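Local coordinates for protein ppBat (Bacteroides thetaiotaomicron VPI-5482, PDB 3CNE), which binds flavins such as lumichrome, riboflavin, FMN and FAD as a homodimer, may store them, and appears to lack proteolytic or chaperone activity, at residues 34-39 against 51-56; 7-12 against 41-46. All blocks are in the same frame, centred on the assembly; numbering follows the deposited sequence.

Contact 1 of 2, residues 34-39 against 51-56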
# COMPACT_ATOMS: atom_id res chain seq x y z
N VAL A 34 13.63 -6.21 0.86
CA VAL A 34 12.71 -6.34 -0.26
C VAL A 34 13.51 -6.59 -1.54
O VAL A 34 14.37 -5.78 -1.91
CB VAL A 34 11.76 -5.09 -0.42
CG1 VAL A 34 10.71 -5.35 -1.50
CG2 VAL A 34 11.06 -4.72 0.92
N PHE A 35 13.17 -7.69 -2.22
CA PHE A 35 13.85 -8.16 -3.44
C PHE A 35 12.92 -8.06 -4.61
O PHE A 35 11.81 -8.62 -4.59
CB PHE A 35 14.31 -9.65 -3.32
CG PHE A 35 15.33 -9.90 -2.25
CD1 PHE A 35 16.69 -9.97 -2.57
CD2 PHE A 35 14.94 -10.10 -0.92
CE1 PHE A 35 17.66 -10.21 -1.57
CE2 PHE A 35 15.87 -10.34 0.08
CZ PHE A 35 17.26 -10.42 -0.25
N ALA A 36 13.37 -7.37 -5.65
CA ALA A 36 12.62 -7.31 -6.90
C ALA A 36 12.70 -8.62 -7.66
O ALA A 36 13.78 -9.14 -7.90
CB ALA A 36 13.12 -6.16 -7.79
N VAL A 37 11.55 -9.16 -8.06
CA VAL A 37 11.53 -10.26 -8.99
C VAL A 37 11.61 -9.64 -10.39
O VAL A 37 10.62 -9.58 -11.13
CB VAL A 37 10.27 -11.11 -8.87
CG1 VAL A 37 10.35 -12.30 -9.84
CG2 VAL A 37 10.16 -11.64 -7.42
N SER A 38 12.82 -9.19 -10.72
CA SER A 38 13.03 -8.39 -11.89
C SER A 38 14.52 -8.36 -12.17
O SER A 38 15.31 -8.94 -11.41
CB SER A 38 12.46 -6.96 -11.70
OG SER A 38 12.46 -6.27 -12.94
N ASP A 39 14.91 -7.70 -13.25
CA ASP A 39 16.32 -7.59 -13.62
C ASP A 39 17.03 -6.44 -12.91
O ASP A 39 18.28 -6.39 -12.89
CB ASP A 39 16.44 -7.46 -15.15
CG ASP A 39 15.71 -6.26 -15.70
OD1 ASP A 39 14.52 -6.06 -15.36
OD2 ASP A 39 16.32 -5.50 -16.50
N LEU A 51 8.72 1.98 -7.50
CA LEU A 51 9.43 1.67 -6.27
C LEU A 51 10.86 1.26 -6.59
O LEU A 51 11.11 0.54 -7.55
CB LEU A 51 8.75 0.53 -5.50
CG LEU A 51 7.28 0.69 -5.11
CD1 LEU A 51 6.82 -0.60 -4.48
CD2 LEU A 51 7.11 1.83 -4.12
N ILE A 52 11.80 1.73 -5.78
CA ILE A 52 13.17 1.20 -5.82
C ILE A 52 13.33 0.39 -4.54
O ILE A 52 13.30 0.93 -3.44
CB ILE A 52 14.22 2.31 -5.99
CG1 ILE A 52 13.83 3.21 -7.19
CG2 ILE A 52 15.64 1.68 -6.17
CD1 ILE A 52 14.90 4.29 -7.58
N VAL A 53 13.46 -0.92 -4.69
CA VAL A 53 13.50 -1.82 -3.54
C VAL A 53 14.98 -2.07 -3.16
O VAL A 53 15.85 -1.33 -3.64
CB VAL A 53 12.68 -3.10 -3.76
CG1 VAL A 53 11.21 -2.76 -4.10
CG2 VAL A 53 13.31 -4.00 -4.89
N ASP A 54 15.27 -3.05 -2.30
CA ASP A 54 16.60 -3.20 -1.73
C ASP A 54 17.57 -3.93 -2.65
O ASP A 54 18.78 -3.68 -2.60
CB ASP A 54 16.54 -3.91 -0.37
CG ASP A 54 15.72 -3.11 0.68
OD1 ASP A 54 15.88 -1.87 0.74
OD2 ASP A 54 14.90 -3.72 1.39
N ASP A 55 17.07 -4.86 -3.44
CA ASP A 55 17.95 -5.76 -4.20
C ASP A 55 17.10 -6.51 -5.22
O ASP A 55 15.87 -6.35 -5.26
CB ASP A 55 18.58 -6.75 -3.23
CG ASP A 55 19.97 -7.22 -3.68
OD1 ASP A 55 20.36 -7.06 -4.86
OD2 ASP A 55 20.64 -7.79 -2.81
N VAL A 56 17.77 -7.33 -6.02
CA VAL A 56 17.11 -8.17 -6.99
C VAL A 56 17.14 -9.61 -6.49
O VAL A 56 18.00 -9.97 -5.70
CB VAL A 56 17.76 -8.07 -8.37
CG1 VAL A 56 17.70 -6.64 -8.92
CG2 VAL A 56 19.23 -8.61 -8.37

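Contact 2 of 2, residues 7-12 against 41-46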
# COMPACT_ATOMS: atom_id res chain seq x y z
N VAL A 7 11.20 -10.31 1.52
CA VAL A 7 10.01 -9.92 0.80
C VAL A 7 10.29 -9.92 -0.71
O VAL A 7 11.21 -9.25 -1.19
CB VAL A 7 9.53 -8.53 1.26
CG1 VAL A 7 8.24 -8.15 0.55
CG2 VAL A 7 9.31 -8.54 2.79
N LEU A 8 9.46 -10.65 -1.46
CA LEU A 8 9.59 -10.68 -2.92
C LEU A 8 8.52 -9.84 -3.56
O LEU A 8 7.32 -10.10 -3.36
CB LEU A 8 9.50 -12.12 -3.43
CG LEU A 8 10.35 -13.20 -2.77
CD1 LEU A 8 10.12 -14.54 -3.48
CD2 LEU A 8 11.84 -12.85 -2.79
N ALA A 9 8.96 -8.83 -4.31
CA ALA A 9 8.07 -7.92 -5.02
C ALA A 9 8.16 -8.16 -6.53
O ALA A 9 9.24 -8.04 -7.12
CB ALA A 9 8.40 -6.45 -4.66
N VAL A 10 7.05 -8.57 -7.14
CA VAL A 10 7.08 -8.83 -8.57
C VAL A 10 6.93 -7.48 -9.29
O VAL A 10 6.79 -6.46 -8.65
CB VAL A 10 6.00 -9.82 -9.00
CG1 VAL A 10 6.39 -11.24 -8.49
CG2 VAL A 10 4.57 -9.38 -8.53
N ASN A 11 6.99 -7.48 -10.61
CA ASN A 11 6.96 -6.22 -11.34
C ASN A 11 6.00 -6.32 -12.52
O ASN A 11 6.34 -6.94 -13.53
CB ASN A 11 8.36 -5.91 -11.81
CG ASN A 11 8.46 -4.61 -12.55
OD1 ASN A 11 7.66 -3.72 -12.35
ND2 ASN A 11 9.47 -4.50 -13.41
N PRO A 12 4.81 -5.69 -12.42
CA PRO A 12 4.30 -4.80 -11.37
C PRO A 12 3.79 -5.56 -10.14
O PRO A 12 3.31 -6.65 -10.28
CB PRO A 12 3.14 -4.08 -12.05
CG PRO A 12 2.56 -5.14 -13.00
CD PRO A 12 3.82 -5.90 -13.51
N LYS A 41 16.43 -3.38 -9.38
CA LYS A 41 15.73 -3.01 -8.15
C LYS A 41 14.49 -2.14 -8.36
O LYS A 41 13.69 -1.92 -7.42
CB LYS A 41 16.66 -2.17 -7.26
CG LYS A 41 17.82 -2.86 -6.74
CD LYS A 41 18.43 -2.10 -5.58
CE LYS A 41 19.30 -0.93 -6.01
NZ LYS A 41 19.96 -0.34 -4.79
N GLU A 42 14.38 -1.57 -9.56
CA GLU A 42 13.33 -0.61 -9.86
C GLU A 42 12.13 -1.35 -10.44
O GLU A 42 12.26 -2.04 -11.46
CB GLU A 42 13.84 0.45 -10.84
CG GLU A 42 12.80 1.51 -11.10
CD GLU A 42 13.20 2.54 -12.13
OE1 GLU A 42 14.28 3.17 -11.98
OE2 GLU A 42 12.40 2.72 -13.07
N ILE A 43 10.97 -1.25 -9.78
CA ILE A 43 9.77 -1.99 -10.21
C ILE A 43 8.59 -1.03 -10.27
O ILE A 43 8.70 0.07 -9.82
CB ILE A 43 9.39 -3.17 -9.24
CG1 ILE A 43 9.03 -2.63 -7.83
CG2 ILE A 43 10.50 -4.28 -9.22
CD1 ILE A 43 8.41 -3.67 -6.89
N LYS A 44 7.47 -1.45 -10.85
CA LYS A 44 6.28 -0.62 -10.87
C LYS A 44 5.25 -1.24 -9.98
O LYS A 44 5.36 -2.42 -9.66
CB LYS A 44 5.72 -0.52 -12.27
CG LYS A 44 6.25 0.67 -13.02
CD LYS A 44 7.55 0.38 -13.73
CE LYS A 44 7.82 1.50 -14.77
NZ LYS A 44 8.55 0.94 -15.97
N THR A 45 4.26 -0.44 -9.56
CA THR A 45 3.09 -1.01 -8.91
C THR A 45 2.05 -1.18 -9.99
O THR A 45 2.17 -0.56 -11.05
CB THR A 45 2.56 -0.11 -7.81
OG1 THR A 45 2.21 1.19 -8.34
CG2 THR A 45 3.69 0.09 -6.74
N ASN A 46 1.03 -1.97 -9.72
CA ASN A 46 -0.09 -2.12 -10.67
C ASN A 46 -0.63 -0.73 -10.99
O ASN A 46 -0.98 -0.43 -12.13
CB ASN A 46 -1.24 -2.91 -10.05
CG ASN A 46 -0.90 -4.38 -9.82
OD1 ASN A 46 0.11 -4.88 -10.29
ND2 ASN A 46 -1.79 -5.07 -9.13

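Contact 1 of 2, residues 34-39 against 51-56
Val34 meets the turn at Val53 and Asp54 with backbone and side chain alike. Its amide gives a nearly straight hydrogen bond to the carboxylate, 2.8 Å from Val34 N to Asp54 OD2, received on the anti side of that oxygen. The return bond runs from Asp54 N to Val34 O at 2.9 Å, and Asp55 N adds a weak one to the same carbonyl, so Asp54 grips Val34 at both N and O. With CG1 anti to the backbone N (chi1 -173°), Val34 lays this methyl against Val53 CG1, 3.7 Å away, the two side chains crossing at about a right angle. The other methyl of Val53, CG2, reaches Ala36 CB at 3.6 Å, so one valine touches both Val34 and Ala36.

Further along, Ala36 N bonds to Asp55 O at 2.7 Å and the segments pair as parallel strands. Val56 lies opposite Ala36 in this pairing, its CA making a CH...O contact with Ala36 O at 3.6 Å; its CB and CG1 then face the carbonyls of Ser38 and Asp39, past the inverse gamma turn at Val37. On the other face of the sheet the Phe35 ring runs beside the Asp55 side chain, its edge toward Val56 O.

Strand 55-56 is the outermost strand at this end of the chain's main sheet, and 31-36 separates it from 4-9. Ile43 of strand 42-44 packs on Ala36 and Val53, and Met49 of the second subunit packs on Val34 and Val53. Strand 50-52 pairs antiparallel with that subunit, carrying its small sheet across the dimer interface.

Contact 2 of 2, residues 7-12 against 41-46
The Asn11 and Ile43 side chains run alongside one another, pointing opposite ways. Asn11 has CG anti to the backbone N (chi1 -178°), which carries the amide out along Ile43 until OD1 stands 2.7 Å from Lys44 N. The hydrogen bond is nearly straight at the N-H but comes in from above the amide's carbonyl plane, 41° out of it. On the way the asparagine's CB rests on Ile43 CG2 at 3.7 Å.

The longer branch of Ile43 goes elsewhere. Its CG1 lies between the backbone N and the carbonyl carbon (chi1 63°), and CD1 ends 3.6 Å from Ala9 CB, with Val10 O also close by. One isoleucine thus covers Ala9 on strand 4-9 and the carbonyl of Val10.

Beyond the cis peptide, Pro12 turns its CA to Lys44 O, 3.1 Å away in a CH...O contact. Its ring crosses the Asn46 side chain at about a right angle, Pro12 CB lying 3.6 Å from Asn46 OD1. That oxygen has its hydrogen bond from Asp76 N, in the loop just past Cys74, a ligand of the structural zinc ion; the side chain of Asn46 itself is about 7 Å from the zinc ion.

With an alanine in place of Asn11, Lys44 N would probably be left without this acceptor and the flank of Ile43 without the amide packed against it.

The chemistry is therefore light: one neutral amide-to-backbone bond, a CH...O contact and aliphatic packing, with no ion pair, since 7-12 carries no charged side chain. The one hydrogen bond between the segments joins a side-chain carbonyl to a backbone N-H, consistent with a loop docking on the strand edge rather than with strand pairing.

How the contacts relate
From the N terminus the chain runs through 7-12, then 34-39, 41-46 and 51-56, so the two contacts interlock: contact 2 closes a loop of 28 residues holding helix 15-27 and strand 31-36, and contact 1 starts inside that loop and ends outside it, closing a shorter one of 11 residues that holds strand 42-44. They are stitched together directly, Phe35 N lying 2.7 Å from Val7 O and Val37 N 2.7 Å from Ala9 O, both probable hydrogen bonds. Together they tie the main sheet's strands 4-9, 31-36 and 55-56 to the small antiparallel pair 42-44 and 50-52, beside the second subunit.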